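Local coordinates for Lmo0488 protein (Listeria monocytogenes serovar 1/2a, PDB 5TED) that binds shikimate through its effector domain and, as a LysR-type transcriptional regulator, activates genes of protocatechuate biosynthesis in response, at residues Q23-T26 with S30-D33. Residues are numbered along the deposited sequence; the frame is centred on the assembly and turned at random.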
loop_
_atom_site.group_PDB
_atom_site.type_symbol
_atom_site.label_atom_id
_atom_site.label_comp_id
_atom_site.label_asym_id
_atom_site.label_seq_id
_atom_site.Cartn_x
_atom_site.Cartn_y
_atom_site.Cartn_z
ATOM N N GLN A 23 -2.999 -17.836 -8.654
ATOM C CA GLN A 23 -3.165 -18.271 -10.034
ATOM C C GLN A 23 -2.813 -19.752 -10.183
ATOM O O GLN A 23 -3.563 -20.519 -10.797
ATOM C CB GLN A 23 -2.321 -17.387 -10.961
ATOM C CG GLN A 23 -2.628 -17.554 -12.453
ATOM C CD GLN A 23 -1.979 -18.773 -13.053
ATOM O OE1 GLN A 23 -0.855 -19.120 -12.708
ATOM N NE2 GLN A 23 -2.679 -19.424 -13.966
ATOM N N ASN A 24 -1.682 -20.179 -9.607
ATOM C CA ASN A 24 -1.278 -21.578 -9.736
ATOM C C ASN A 24 -2.201 -22.504 -8.945
ATOM O O ASN A 24 -2.575 -23.579 -9.433
ATOM C CB ASN A 24 0.178 -21.753 -9.295
ATOM C CG ASN A 24 1.174 -21.394 -10.397
ATOM O OD1 ASN A 24 1.452 -22.221 -11.266
ATOM N ND2 ASN A 24 1.712 -20.172 -10.370
ATOM N N PHE A 25 -2.622 -22.091 -7.753
ATOM C CA PHE A 25 -3.592 -22.880 -6.993
ATOM C C PHE A 25 -4.875 -23.119 -7.784
ATOM O O PHE A 25 -5.407 -24.241 -7.815
ATOM C CB PHE A 25 -3.906 -22.145 -5.687
ATOM C CG PHE A 25 -4.868 -22.864 -4.785
ATOM C CD1 PHE A 25 -4.460 -23.972 -4.070
ATOM C CD2 PHE A 25 -6.151 -22.374 -4.580
ATOM C CE1 PHE A 25 -5.322 -24.619 -3.211
ATOM C CE2 PHE A 25 -7.017 -23.005 -3.704
ATOM C CZ PHE A 25 -6.602 -24.135 -3.018
ATOM N N THR A 26 -5.377 -22.082 -8.446
ATOM C CA THR A 26 -6.693 -22.105 -9.076
ATOM C C THR A 26 -6.700 -22.812 -10.421
ATOM O O THR A 26 -7.785 -23.012 -10.993
ATOM C CB THR A 26 -7.221 -20.667 -9.225
ATOM O OG1 THR A 26 -7.263 -20.052 -7.929
ATOM C CG2 THR A 26 -8.650 -20.658 -9.797
ATOM N N SER A 30 -10.266 -29.023 -8.910
ATOM C CA SER A 30 -10.917 -29.108 -7.599
ATOM C C SER A 30 -10.773 -27.831 -6.772
ATOM O O SER A 30 -11.285 -27.782 -5.647
ATOM C CB SER A 30 -10.370 -30.302 -6.813
ATOM O OG SER A 30 -9.030 -30.098 -6.408
ATOM N N HIS A 31 -10.065 -26.825 -7.278
ATOM C CA HIS A 31 -9.931 -25.541 -6.610
ATOM C C HIS A 31 -10.694 -24.406 -7.287
ATOM O O HIS A 31 -10.740 -23.298 -6.740
ATOM C CB HIS A 31 -8.449 -25.164 -6.531
ATOM C CG HIS A 31 -7.610 -26.153 -5.786
ATOM N ND1 HIS A 31 -6.241 -26.230 -5.938
ATOM C CD2 HIS A 31 -7.941 -27.092 -4.867
ATOM C CE1 HIS A 31 -5.766 -27.179 -5.150
ATOM N NE2 HIS A 31 -6.777 -27.720 -4.491
ATOM N N LYS A 32 -11.294 -24.647 -8.457
ATOM C CA LYS A 32 -11.933 -23.570 -9.209
ATOM C C LYS A 32 -13.026 -22.872 -8.404
ATOM O O LYS A 32 -13.263 -21.677 -8.597
ATOM C CB LYS A 32 -12.532 -24.109 -10.503
ATOM C CG LYS A 32 -11.542 -24.793 -11.414
ATOM C CD LYS A 32 -10.827 -23.805 -12.281
ATOM C CE LYS A 32 -9.836 -24.519 -13.188
ATOM N NZ LYS A 32 -8.944 -23.547 -13.826
ATOM N N ASP A 33 -13.742 -23.603 -7.557
ATOM C CA ASP A 33 -14.889 -23.042 -6.855
ATOM C C ASP A 33 -14.522 -22.381 -5.531
ATOM O O ASP A 33 -15.408 -21.843 -4.864
ATOM C CB ASP A 33 -15.934 -24.127 -6.599
ATOM C CG ASP A 33 -16.530 -24.669 -7.879
ATOM O OD1 ASP A 33 -16.420 -23.989 -8.920
ATOM O OD2 ASP A 33 -17.117 -25.771 -7.827
HETATM O O HOH W 1 -8.834 -21.021 -6.284
#
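Phe25 holds CG anti to its own amide nitrogen (chi1 -178°), while His31 sets CG anti to its carbonyl carbon (chi1 -59°); these torsions send the phenyl and imidazole rings to the same place, where they meet face against face. The pair is an offset stack, with ring centroids 3.8 Å apart and planes inclined by only 13°. The overlap is displaced toward the rims: Phe25 CE1 lies over the imidazole 3.2 Å from His31 CE1, and His31 CB adds a CH-pi contact over the phenyl face. The same histidine also grips the backbone, since His31 ND1 donates to Phe25 O at 2.9 Å. That acceptor lies in the imidazole plane, at its edge, although the donor is clearly tilted from the carbonyl plane. Stack and hydrogen bond thus fix the imidazole both in tilt and in rotation. The contact joins the C-terminal part of helix 17-26 to the loop before strand 35-41, within the beta-alpha-beta crossover between parallel strands 4-10 and 35-41 of the periplasmic-binding-protein-like effector domain. Phe196 and Phe199 of helix 191-208 also pack on the Phe25 ring, extending the aromatic cluster. Lys32 turns its chain back, and NZ reaches Thr26 O at 3.1 Å, in the carbonyl plane on a lone pair. A water donates to His31 O; its link to Thr26 OG1 is too short to be trusted, and that hydroxyl bonds Val22 O one helical turn earlier. Beyond the contact, Thr26 packs against Tyr149 of the second subunit.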